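Local coordinates for DUF917 domain-containing protein (Chromobacterium violaceum, PDB 2O3I), which is of unknown function but belongs to the DUF917 family and carries two domains like those of S-methyl thiohydantoin desulfurases, at residues C18-G23 with S227-L232; P107-L112 with D130-G135; N299-A304 with I320-E325. The protein carries 2 engineered substitutions. All blocks are in the same frame, centred on the assembly; numbering follows the deposited sequence.

How the contacts relate
All three contacts are buried, but they hold different elements. Contact 1 joins a helix of the C-terminal S-Me-THD-like domain to the turn ending a helix of the N-terminal one, through a cation-pi stack and apolar packing. Contact 2 joins two loops that follow parallel strands of the N-terminal domain, and is built on a carboxylate and backbone groups. Contact 3 joins two strands of one antiparallel sheet in the C-terminal domain. They are not paired with each other and meet through an isoleucine and a water bridge. Contact 1 touches both others: Ser227 and Arg228 reach contact 2, and 18-23 meets Ser301 and Ser321 of contact 3. Contacts 2 and 3 do not touch.

Contact 1. Residues C18-G23 with S227-L232; sequences CFFGSG and SRALKL
Arg228 and Phe20 form a cation-pi stack between helix 225-237 and the turn that ends helix 10-19. The turn is a type I beta turn from Phe19 to Ser22. Ser22 has positive phi and is the first residue to leave helical backbone angles. The two segments belong to the N-terminal and C-terminal S-Me-THD-like domains, so the contact packs one against the other. No hydrogen bond crosses between them.

The charged interaction covers one face of the Phe20 ring. Arg228 CZ stands 3.9 Å from the ring centroid of Phe20, and the two planes are 24° apart. NE lies over the ring centre. Arg228 NH2 reaches further toward the rim, 3.5 Å from Phe20 CD1. The aliphatic part of the arginine shares this face through a CH-pi contact of Arg228 CD. Arg228 CG sits between its backbone N and carbonyl carbon (chi1 69°). From there the chain runs extended to NE and carries the guanidinium out over the ring. NH2 also makes a weak hydrogen bond to Gly135 O.

The remaining contacts are apolar. Ala229 CA meets the edge of the Phe20 ring, 3.9 Å from Phe20 CE2. Leu232 crosses Phe19 at about a right angle and Phe20 obliquely. Helix 244-255 adds Met247 beside Phe19 and Leu232, and Leu255 beside Phe20. The methyl group CD2 of Leu232 touches both aromatic residues: it is 3.6 Å from Phe19 CD2 and 3.6 Å from Phe20 CE2.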
ATOM      1  N   CYS A  18     -24.039  -0.532 -18.846  1.00 20.20           N
ATOM      2  CA  CYS A  18     -23.686   0.880 -18.736  1.00 21.75           C
ATOM      3  C   CYS A  18     -24.888   1.640 -18.173  1.00 23.33           C
ATOM      4  O   CYS A  18     -24.742   2.460 -17.262  1.00 25.39           O
ATOM      5  CB  CYS A  18     -23.300   1.441 -20.113  1.00 21.62           C
ATOM      6  SG  CYS A  18     -22.905   3.234 -20.142  1.00 23.55           S
ATOM      7  N   PHE A  19     -26.074   1.365 -18.708  1.00 21.50           N
ATOM      8  CA  PHE A  19     -27.274   2.027 -18.223  1.00 23.01           C
ATOM      9  C   PHE A  19     -27.547   1.649 -16.762  1.00 23.99           C
ATOM     10  O   PHE A  19     -27.991   2.482 -15.978  1.00 25.08           O
ATOM     11  CB  PHE A  19     -28.486   1.669 -19.094  1.00 23.26           C
ATOM     12  CG  PHE A  19     -29.742   2.402 -18.706  1.00 25.01           C
ATOM     13  CD1 PHE A  19     -29.895   3.752 -19.006  1.00 23.83           C
ATOM     14  CD2 PHE A  19     -30.746   1.757 -17.983  1.00 23.64           C
ATOM     15  CE1 PHE A  19     -31.028   4.451 -18.587  1.00 23.86           C
ATOM     16  CE2 PHE A  19     -31.878   2.448 -17.561  1.00 23.14           C
ATOM     17  CZ  PHE A  19     -32.018   3.797 -17.860  1.00 24.77           C
ATOM     18  N   PHE A  20     -27.280   0.400 -16.389  1.00 23.36           N
ATOM     19  CA  PHE A  20     -27.504  -0.029 -15.008  1.00 23.92           C
ATOM     20  C   PHE A  20     -26.322   0.361 -14.112  1.00 23.35           C
ATOM     21  O   PHE A  20     -26.312   0.053 -12.917  1.00 26.29           O
ATOM     22  CB  PHE A  20     -27.728  -1.555 -14.928  1.00 23.00           C
ATOM     23  CG  PHE A  20     -29.063  -2.009 -15.478  1.00 22.61           C
ATOM     24  CD1 PHE A  20     -30.252  -1.541 -14.927  1.00 20.72           C
ATOM     25  CD2 PHE A  20     -29.128  -2.891 -16.557  1.00 21.80           C
ATOM     26  CE1 PHE A  20     -31.491  -1.938 -15.444  1.00 21.18           C
ATOM     27  CE2 PHE A  20     -30.360  -3.294 -17.081  1.00 23.51           C
ATOM     28  CZ  PHE A  20     -31.546  -2.813 -16.520  1.00 21.65           C
ATOM     29  N   GLY A  21     -25.337   1.045 -14.685  1.00 19.67           N
ATOM     30  CA  GLY A  21     -24.174   1.447 -13.914  1.00 21.17           C
ATOM     31  C   GLY A  21     -24.316   2.756 -13.150  1.00 21.74           C
ATOM     32  O   GLY A  21     -23.392   3.168 -12.444  1.00 21.34           O
ATOM     33  N   SER A  22     -25.472   3.403 -13.279  1.00 22.03           N
ATOM     34  CA  SER A  22     -25.742   4.675 -12.607  1.00 22.37           C
ATOM     35  C   SER A  22     -24.626   5.701 -12.865  1.00 22.89           C
ATOM     36  O   SER A  22     -24.159   6.372 -11.942  1.00 22.11           O
ATOM     37  CB  SER A  22     -25.911   4.451 -11.099  1.00 21.09           C
ATOM     38  OG  SER A  22     -26.323   5.641 -10.440  1.00 22.07           O
ATOM     39  N   GLY A  23     -24.197   5.798 -14.120  1.00 21.87           N
ATOM     40  CA  GLY A  23     -23.161   6.747 -14.488  1.00 24.38           C
ATOM     41  C   GLY A  23     -21.727   6.261 -14.365  1.00 26.07           C
ATOM     42  O   GLY A  23     -20.829   6.812 -15.006  1.00 26.26           O
ATOM     43  N   SER A 227     -27.861 -11.020 -16.910  1.00 22.53           N
ATOM     44  CA  SER A 227     -28.865 -11.293 -17.932  1.00 24.78           C
ATOM     45  C   SER A 227     -29.788 -10.101 -18.239  1.00 24.78           C
ATOM     46  O   SER A 227     -30.118  -9.846 -19.402  1.00 22.26           O
ATOM     47  CB  SER A 227     -29.685 -12.532 -17.555  1.00 23.84           C
ATOM     48  OG  SER A 227     -30.104 -12.493 -16.208  1.00 27.02           O
ATOM     49  N   ARG A 228     -30.203  -9.360 -17.217  1.00 25.02           N
ATOM     50  CA  ARG A 228     -31.061  -8.214 -17.480  1.00 25.82           C
ATOM     51  C   ARG A 228     -30.255  -7.144 -18.236  1.00 23.01           C
ATOM     52  O   ARG A 228     -30.798  -6.405 -19.048  1.00 23.45           O
ATOM     53  CB  ARG A 228     -31.630  -7.637 -16.180  1.00 26.86           C
ATOM     54  CG  ARG A 228     -30.610  -6.968 -15.321  1.00 29.07           C
ATOM     55  CD  ARG A 228     -31.238  -5.959 -14.377  1.00 30.45           C
ATOM     56  NE  ARG A 228     -30.181  -5.104 -13.857  1.00 32.72           N
ATOM     57  CZ  ARG A 228     -30.240  -4.430 -12.719  1.00 31.83           C
ATOM     58  NH1 ARG A 228     -31.321  -4.498 -11.960  1.00 32.55           N
ATOM     59  NH2 ARG A 228     -29.196  -3.711 -12.333  1.00 32.08           N
ATOM     60  N   ALA A 229     -28.957  -7.065 -17.970  1.00 22.25           N
ATOM     61  CA  ALA A 229     -28.119  -6.099 -18.672  1.00 21.82           C
ATOM     62  C   ALA A 229     -28.076  -6.475 -20.150  1.00 21.85           C
ATOM     63  O   ALA A 229     -28.107  -5.604 -21.020  1.00 21.28           O
ATOM     64  CB  ALA A 229     -26.709  -6.094 -18.097  1.00 19.76           C
ATOM     65  N   LEU A 230     -28.007  -7.778 -20.423  1.00 21.19           N
ATOM     66  CA  LEU A 230     -27.966  -8.287 -21.789  1.00 21.99           C
ATOM     67  C   LEU A 230     -29.293  -8.084 -22.526  1.00 23.38           C
ATOM     68  O   LEU A 230     -29.310  -7.735 -23.709  1.00 23.06           O
ATOM     69  CB  LEU A 230     -27.603  -9.778 -21.783  1.00 21.76           C
ATOM     70  CG  LEU A 230     -27.597 -10.485 -23.145  1.00 25.05           C
ATOM     71  CD1 LEU A 230     -26.512  -9.887 -24.052  1.00 21.36           C
ATOM     72  CD2 LEU A 230     -27.372 -11.984 -22.938  1.00 23.47           C
ATOM     73  N   LYS A 231     -30.405  -8.300 -21.833  1.00 25.61           N
ATOM     74  CA  LYS A 231     -31.709  -8.133 -22.460  1.00 26.99           C
ATOM     75  C   LYS A 231     -31.951  -6.676 -22.847  1.00 27.40           C
ATOM     76  O   LYS A 231     -32.475  -6.394 -23.933  1.00 27.10           O
ATOM     77  CB  LYS A 231     -32.816  -8.627 -21.526  1.00 29.44           C
ATOM     78  CG  LYS A 231     -34.208  -8.557 -22.144  1.00 34.01           C
ATOM     79  CD  LYS A 231     -35.251  -9.248 -21.280  1.00 35.91           C
ATOM     80  CE  LYS A 231     -36.639  -9.100 -21.881  1.00 36.99           C
ATOM     81  NZ  LYS A 231     -37.677  -9.653 -20.963  1.00 40.32           N
ATOM     82  N   LEU A 232     -31.567  -5.748 -21.973  1.00 24.95           N
ATOM     83  CA  LEU A 232     -31.751  -4.329 -22.272  1.00 24.50           C
ATOM     84  C   LEU A 232     -30.833  -3.910 -23.419  1.00 24.13           C
ATOM     85  O   LEU A 232     -31.237  -3.167 -24.328  1.00 22.34           O
ATOM     86  CB  LEU A 232     -31.454  -3.471 -21.038  1.00 23.55           C
ATOM     87  CG  LEU A 232     -31.278  -1.965 -21.276  1.00 24.30           C
ATOM     88  CD1 LEU A 232     -32.551  -1.383 -21.867  1.00 25.46           C
ATOM     89  CD2 LEU A 232     -30.932  -1.265 -19.968  1.00 24.06           C
TER

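Contact 2. Residues P107-L112 with D130-G135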
ATOM      1  N   PRO A 107     -17.830  -7.192  -9.675  1.00 22.65           N
ATOM      2  CA  PRO A 107     -18.090  -6.562  -8.384  1.00 21.50           C
ATOM      3  C   PRO A 107     -19.400  -5.777  -8.373  1.00 22.70           C
ATOM      4  O   PRO A 107     -20.098  -5.724  -7.360  1.00 20.98           O
ATOM      5  CB  PRO A 107     -16.875  -5.658  -8.196  1.00 20.41           C
ATOM      6  CG  PRO A 107     -16.538  -5.255  -9.608  1.00 23.08           C
ATOM      7  CD  PRO A 107     -16.690  -6.559 -10.364  1.00 22.26           C
ATOM      8  N   GLU A 108     -19.731  -5.194  -9.523  1.00 23.87           N
ATOM      9  CA  GLU A 108     -20.913  -4.349  -9.681  1.00 24.60           C
ATOM     10  C   GLU A 108     -21.425  -4.380 -11.123  1.00 24.37           C
ATOM     11  O   GLU A 108     -20.854  -5.052 -11.979  1.00 23.14           O
ATOM     12  CB  GLU A 108     -20.535  -2.908  -9.326  1.00 22.35           C
ATOM     13  CG  GLU A 108     -19.195  -2.500  -9.945  1.00 24.79           C
ATOM     14  CD  GLU A 108     -18.834  -1.042  -9.734  1.00 26.27           C
ATOM     15  OE1 GLU A 108     -19.050  -0.524  -8.621  1.00 27.09           O
ATOM     16  OE2 GLU A 108     -18.316  -0.416 -10.682  1.00 26.28           O
ATOM     17  N   SER A 109     -22.509  -3.649 -11.378  1.00 24.92           N
ATOM     18  CA  SER A 109     -23.083  -3.561 -12.720  1.00 24.44           C
ATOM     19  C   SER A 109     -22.469  -2.383 -13.457  1.00 22.83           C
ATOM     20  O   SER A 109     -22.515  -1.253 -12.976  1.00 23.58           O
ATOM     21  CB  SER A 109     -24.599  -3.364 -12.661  1.00 23.81           C
ATOM     22  OG  SER A 109     -25.267  -4.578 -12.389  1.00 23.81           O
ATOM     23  N   GLY A 110     -21.903  -2.648 -14.627  1.00 22.22           N
ATOM     24  CA  GLY A 110     -21.294  -1.589 -15.408  1.00 20.48           C
ATOM     25  C   GLY A 110     -20.665  -2.150 -16.659  1.00 20.04           C
ATOM     26  O   GLY A 110     -20.419  -3.350 -16.748  1.00 22.31           O
ATOM     27  N   ALA A 111     -20.385  -1.282 -17.622  1.00 21.07           N
ATOM     28  CA  ALA A 111     -19.797  -1.703 -18.890  1.00 22.75           C
ATOM     29  C   ALA A 111     -18.590  -2.629 -18.781  1.00 23.53           C
ATOM     30  O   ALA A 111     -18.500  -3.604 -19.525  1.00 26.51           O
ATOM     31  CB  ALA A 111     -19.436  -0.482 -19.728  1.00 22.23           C
ATOM     32  N   LEU A 112     -17.672  -2.338 -17.865  1.00 24.18           N
ATOM     33  CA  LEU A 112     -16.462  -3.150 -17.697  1.00 25.09           C
ATOM     34  C   LEU A 112     -16.645  -4.418 -16.874  1.00 26.29           C
ATOM     35  O   LEU A 112     -16.143  -5.489 -17.234  1.00 24.44           O
ATOM     36  CB  LEU A 112     -15.366  -2.338 -17.019  1.00 27.81           C
ATOM     37  CG  LEU A 112     -14.281  -1.660 -17.841  1.00 33.65           C
ATOM     38  CD1 LEU A 112     -13.262  -1.101 -16.849  1.00 32.02           C
ATOM     39  CD2 LEU A 112     -13.613  -2.652 -18.811  1.00 32.24           C
ATOM     40  N   ASP A 130     -24.353 -14.986 -12.572  1.00 22.62           N
ATOM     41  CA  ASP A 130     -25.318 -14.000 -13.058  1.00 20.34           C
ATOM     42  C   ASP A 130     -25.748 -13.192 -11.854  1.00 20.41           C
ATOM     43  O   ASP A 130     -26.818 -13.417 -11.286  1.00 21.77           O
ATOM     44  CB  ASP A 130     -26.532 -14.694 -13.708  1.00 20.19           C
ATOM     45  CG  ASP A 130     -27.473 -13.709 -14.416  1.00 22.46           C
ATOM     46  OD1 ASP A 130     -27.150 -12.505 -14.489  1.00 21.25           O
ATOM     47  OD2 ASP A 130     -28.540 -14.137 -14.910  1.00 24.33           O
ATOM     48  N   ALA A 131     -24.890 -12.249 -11.470  1.00 20.45           N
ATOM     49  CA  ALA A 131     -25.123 -11.402 -10.314  1.00 19.95           C
ATOM     50  C   ALA A 131     -23.942 -10.473 -10.120  1.00 20.36           C
ATOM     51  O   ALA A 131     -22.959 -10.547 -10.855  1.00 21.67           O
ATOM     52  CB  ALA A 131     -25.282 -12.269  -9.065  1.00 15.80           C
ATOM     53  N   ASP A 132     -24.055  -9.591  -9.125  1.00 19.61           N
ATOM     54  CA  ASP A 132     -22.989  -8.680  -8.745  1.00 19.61           C
ATOM     55  C   ASP A 132     -23.333  -8.051  -7.397  1.00 19.20           C
ATOM     56  O   ASP A 132     -24.426  -8.259  -6.867  1.00 18.43           O
ATOM     57  CB  ASP A 132     -22.728  -7.605  -9.811  1.00 19.75           C
ATOM     58  CG  ASP A 132     -23.839  -6.596  -9.913  1.00 21.04           C
ATOM     59  OD1 ASP A 132     -24.635  -6.706 -10.861  1.00 19.66           O
ATOM     60  OD2 ASP A 132     -23.913  -5.691  -9.045  1.00 22.51           O
ATOM     61  N   GLY A 133     -22.398  -7.287  -6.849  1.00 19.10           N
ATOM     62  CA  GLY A 133     -22.582  -6.690  -5.537  1.00 19.65           C
ATOM     63  C   GLY A 133     -23.588  -5.585  -5.248  1.00 20.63           C
ATOM     64  O   GLY A 133     -23.725  -5.201  -4.083  1.00 21.07           O
ATOM     65  N   ALA A 134     -24.306  -5.082  -6.247  1.00 19.75           N
ATOM     66  CA  ALA A 134     -25.249  -3.998  -5.978  1.00 19.92           C
ATOM     67  C   ALA A 134     -26.361  -3.841  -6.996  1.00 20.96           C
ATOM     68  O   ALA A 134     -27.441  -3.348  -6.673  1.00 21.25           O
ATOM     69  CB  ALA A 134     -24.488  -2.684  -5.863  1.00 17.32           C
ATOM     70  N   GLY A 135     -26.106  -4.263  -8.229  1.00 22.20           N
ATOM     71  CA  GLY A 135     -27.107  -4.101  -9.268  1.00 21.00           C
ATOM     72  C   GLY A 135     -26.860  -2.748  -9.916  1.00 22.70           C
ATOM     73  O   GLY A 135     -27.575  -2.333 -10.829  1.00 21.45           O
TER
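Ser109 turns its hydroxyl to the carboxylate of Asp132, and Ser109 OG donates to Asp132 OD1 at 2.7 Å. The hydroxyl does not lie in the carboxylate plane but comes from above it, 40° out. With OG anti to its carbonyl carbon (chi1 -78°), the Ser109 hydroxyl is directed at the carboxylate. Ser109 CB meanwhile rests on the carbonyl group of Gly135, 3.6 Å from Gly135 C.

Asp132 lies with its carboxylate against the backbone of Glu108. Asp132 OD2 is 3.3 Å from Glu108 CA. The same oxygen receives two amides from its own segment. Gly135 N donates to Asp132 OD2 at 2.7 Å, on the syn side. Ala134 N donates to Asp132 OD2 at 2.9 Å, on the anti side. The bond from Ala134 makes an Asx turn, and the one from Gly135 an Asx motif. A backbone bond from Gly133 N to Pro107 O, 2.8 Å long, joins the segments beside the carboxylate. It is bent, with an N-H...O angle of 137°.

The segments follow strands 101-105 and 127-129. These are parallel neighbours in the mixed sheet, linked through helix 111-124 as a beta-alpha-beta crossover. The contact therefore joins the two loops at the C-terminal ends of these strands. Phe114 of the connecting helix touches both Ser109 and Asp132.

Asp132 OD1 has a further partner in Thr225 OG1. Each carboxylate oxygen thus takes two hydrogen bonds. This grip should fix the rotation of the group, shape the 132-135 turn and keep Ser109 in place.

Contact 3. Residues N299-A304 with I320-E325; sequences NESLLA and ISYFVE
The ring of Tyr322 has a water over one face, and Ser301 OG approaches the same ring obliquely. The water oxygen stands 3.2 Å above the plane of the Tyr322 ring, offset toward the rim. Ser301 OG is 3.6 Å from Tyr322 OH, and no hydrogen bond joins them. Both hydroxyls bond to the side chain of Asn334: Ser301 OG to its OD1, and Tyr322 OH to its ND2.

The water bridges the segments. The water oxygen is 2.7 Å from Ser301 OG and donates to Ile320 O, also at 2.7 Å. No direct hydrogen bond crosses between the segments.

Ile320 carries the apolar part. Ile320 CB lies 3.9 Å from Ser301 CB. Its CG1 is anti to the carbonyl carbon (chi1 -68°), and CD1 extends onward to the backbone of the other strand. There Ile320 CD1 lies 3.7 Å from Leu302 C and also touches Leu303 N. Ala304 CB is beside the same methyl group, 4.3 Å from Ile320 CD1. The methyl thus packs on a classic beta bulge, in which Leu302 and Leu303 both face Leu296.

The short strand segments 301-304 and 320-324 run nearly perpendicular, at 83°, and their axes approach to 7.3 Å. They belong to one antiparallel sheet but are not paired with each other. Strand 301-306 pairs with 292-297 and 314-315, and strand 319-324 pairs with 352-358. Val295 of strand 292-297 touches Ser301, Ile320 and Tyr322, while Leu377 of helix 367-379 packs against Leu302 and Leu303.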
ATOM      1  N   ASN A 299     -17.584   9.065  -9.810  1.00 40.79           N
ATOM      2  CA  ASN A 299     -17.396   8.326 -11.054  1.00 38.87           C
ATOM      3  C   ASN A 299     -18.856   8.039 -11.356  1.00 36.07           C
ATOM      4  O   ASN A 299     -19.386   8.384 -12.416  1.00 34.97           O
ATOM      5  CB  ASN A 299     -16.649   7.008 -10.842  1.00 41.73           C
ATOM      6  CG  ASN A 299     -15.142   7.181 -10.848  1.00 45.25           C
ATOM      7  OD1 ASN A 299     -14.587   7.849 -11.723  1.00 47.87           O
ATOM      8  ND2 ASN A 299     -14.468   6.564  -9.882  1.00 45.23           N
ATOM      9  N   GLU A 300     -19.506   7.435 -10.367  1.00 31.47           N
ATOM     10  CA  GLU A 300     -20.913   7.103 -10.440  1.00 29.57           C
ATOM     11  C   GLU A 300     -21.711   8.355 -10.120  1.00 27.89           C
ATOM     12  O   GLU A 300     -21.250   9.221  -9.382  1.00 25.94           O
ATOM     13  CB  GLU A 300     -21.263   6.028  -9.405  1.00 27.33           C
ATOM     14  CG  GLU A 300     -20.729   4.625  -9.681  1.00 27.20           C
ATOM     15  CD  GLU A 300     -19.213   4.522  -9.657  1.00 25.91           C
ATOM     16  OE1 GLU A 300     -18.582   5.043  -8.711  1.00 25.29           O
ATOM     17  OE2 GLU A 300     -18.653   3.899 -10.587  1.00 27.20           O
ATOM     18  N   SER A 301     -22.908   8.454 -10.680  1.00 26.68           N
ATOM     19  CA  SER A 301     -23.765   9.585 -10.386  1.00 26.97           C
ATOM     20  C   SER A 301     -24.394   9.260  -9.033  1.00 26.51           C
ATOM     21  O   SER A 301     -24.869   8.148  -8.818  1.00 27.94           O
ATOM     22  CB  SER A 301     -24.832   9.732 -11.468  1.00 25.77           C
ATOM     23  OG  SER A 301     -24.222  10.065 -12.702  1.00 27.51           O
ATOM     24  N   LEU A 302     -24.391  10.228  -8.124  1.00 25.31           N
ATOM     25  CA  LEU A 302     -24.917  10.014  -6.784  1.00 25.36           C
ATOM     26  C   LEU A 302     -26.097  10.907  -6.396  1.00 26.73           C
ATOM     27  O   LEU A 302     -26.915  10.533  -5.556  1.00 26.03           O
ATOM     28  CB  LEU A 302     -23.778  10.187  -5.777  1.00 23.58           C
ATOM     29  CG  LEU A 302     -22.602   9.229  -5.999  1.00 23.76           C
ATOM     30  CD1 LEU A 302     -21.388   9.706  -5.221  1.00 22.97           C
ATOM     31  CD2 LEU A 302     -23.003   7.817  -5.576  1.00 20.85           C
ATOM     32  N   LEU A 303     -26.174  12.087  -6.996  1.00 28.47           N
ATOM     33  CA  LEU A 303     -27.262  13.009  -6.716  1.00 30.65           C
ATOM     34  C   LEU A 303     -27.696  13.773  -7.960  1.00 32.10           C
ATOM     35  O   LEU A 303     -26.911  13.975  -8.889  1.00 31.50           O
ATOM     36  CB  LEU A 303     -26.855  14.027  -5.652  1.00 34.39           C
ATOM     37  CG  LEU A 303     -26.357  13.555  -4.289  1.00 37.37           C
ATOM     38  CD1 LEU A 303     -24.866  13.254  -4.355  1.00 37.74           C
ATOM     39  CD2 LEU A 303     -26.622  14.653  -3.269  1.00 38.29           C
ATOM     40  N   ALA A 304     -28.957  14.192  -7.959  1.00 33.43           N
ATOM     41  CA  ALA A 304     -29.531  14.971  -9.046  1.00 35.76           C
ATOM     42  C   ALA A 304     -30.249  16.150  -8.391  1.00 36.67           C
ATOM     43  O   ALA A 304     -31.152  15.963  -7.569  1.00 35.58           O
ATOM     44  CB  ALA A 304     -30.515  14.124  -9.854  1.00 37.43           C
ATOM     45  N   ILE A 320     -29.002   6.676 -11.072  1.00 22.16           N
ATOM     46  CA  ILE A 320     -29.292   7.875 -11.839  1.00 21.97           C
ATOM     47  C   ILE A 320     -28.615   7.622 -13.166  1.00 22.75           C
ATOM     48  O   ILE A 320     -27.401   7.415 -13.215  1.00 24.25           O
ATOM     49  CB  ILE A 320     -28.696   9.117 -11.142  1.00 21.54           C
ATOM     50  CG1 ILE A 320     -29.460   9.370  -9.841  1.00 20.61           C
ATOM     51  CG2 ILE A 320     -28.764  10.329 -12.058  1.00 17.71           C
ATOM     52  CD1 ILE A 320     -28.758  10.310  -8.870  1.00 19.77           C
ATOM     53  N   SER A 321     -29.400   7.607 -14.238  1.00 22.74           N
ATOM     54  CA  SER A 321     -28.848   7.328 -15.559  1.00 25.95           C
ATOM     55  C   SER A 321     -29.383   8.231 -16.654  1.00 25.20           C
ATOM     56  O   SER A 321     -30.540   8.647 -16.628  1.00 25.92           O
ATOM     57  CB  SER A 321     -29.117   5.869 -15.950  1.00 25.83           C
ATOM     58  OG  SER A 321     -28.470   4.986 -15.063  1.00 29.44           O
ATOM     59  N   TYR A 322     -28.531   8.502 -17.632  1.00 25.22           N
ATOM     60  CA  TYR A 322     -28.897   9.357 -18.746  1.00 25.30           C
ATOM     61  C   TYR A 322     -29.499   8.535 -19.876  1.00 25.72           C
ATOM     62  O   TYR A 322     -29.267   7.324 -19.986  1.00 24.12           O
ATOM     63  CB  TYR A 322     -27.664  10.077 -19.303  1.00 23.40           C
ATOM     64  CG  TYR A 322     -26.776  10.733 -18.275  1.00 26.35           C
ATOM     65  CD1 TYR A 322     -27.237  11.797 -17.500  1.00 26.95           C
ATOM     66  CD2 TYR A 322     -25.470  10.283 -18.074  1.00 26.73           C
ATOM     67  CE1 TYR A 322     -26.418  12.394 -16.547  1.00 27.45           C
ATOM     68  CE2 TYR A 322     -24.643  10.871 -17.127  1.00 26.07           C
ATOM     69  CZ  TYR A 322     -25.123  11.923 -16.365  1.00 27.77           C
ATOM     70  OH  TYR A 322     -24.321  12.485 -15.404  1.00 27.59           O
ATOM     71  N   PHE A 323     -30.290   9.210 -20.698  1.00 25.58           N
ATOM     72  CA  PHE A 323     -30.855   8.606 -21.884  1.00 26.46           C
ATOM     73  C   PHE A 323     -30.867   9.686 -22.952  1.00 28.29           C
ATOM     74  O   PHE A 323     -31.576  10.688 -22.846  1.00 27.15           O
ATOM     75  CB  PHE A 323     -32.271   8.055 -21.685  1.00 25.65           C
ATOM     76  CG  PHE A 323     -32.773   7.302 -22.892  1.00 27.51           C
ATOM     77  CD1 PHE A 323     -33.311   7.982 -23.990  1.00 26.40           C
ATOM     78  CD2 PHE A 323     -32.576   5.924 -22.994  1.00 28.46           C
ATOM     79  CE1 PHE A 323     -33.631   7.304 -25.171  1.00 26.67           C
ATOM     80  CE2 PHE A 323     -32.895   5.234 -24.177  1.00 27.00           C
ATOM     81  CZ  PHE A 323     -33.420   5.927 -25.264  1.00 26.57           C
ATOM     82  N   VAL A 324     -30.049   9.484 -23.974  1.00 30.32           N
ATOM     83  CA  VAL A 324     -29.959  10.429 -25.063  1.00 30.69           C
ATOM     84  C   VAL A 324     -30.869   9.951 -26.193  1.00 33.30           C
ATOM     85  O   VAL A 324     -30.602   8.942 -26.845  1.00 32.01           O
ATOM     86  CB  VAL A 324     -28.507  10.545 -25.559  1.00 30.06           C
ATOM     87  CG1 VAL A 324     -28.373  11.737 -26.511  1.00 28.80           C
ATOM     88  CG2 VAL A 324     -27.571  10.698 -24.365  1.00 25.64           C
ATOM     89  N   GLU A 325     -31.956  10.682 -26.407  1.00 36.73           N
ATOM     90  CA  GLU A 325     -32.914  10.340 -27.442  1.00 40.51           C
ATOM     91  C   GLU A 325     -32.345  10.584 -28.837  1.00 43.36           C
ATOM     92  O   GLU A 325     -31.333  11.270 -28.997  1.00 43.13           O
ATOM     93  CB  GLU A 325     -34.194  11.150 -27.244  1.00 40.28           C
ATOM     94  CG  GLU A 325     -34.916  10.835 -25.942  1.00 41.36           C
ATOM     95  CD  GLU A 325     -36.236  11.570 -25.802  1.00 41.53           C
ATOM     96  OE1 GLU A 325     -37.044  11.178 -24.931  1.00 41.06           O
ATOM     97  OE2 GLU A 325     -36.464  12.541 -26.558  1.00 41.73           O
TER
HETATM   98  O   HOH W   1     -25.736   9.057 -14.661  1.00 19.83           O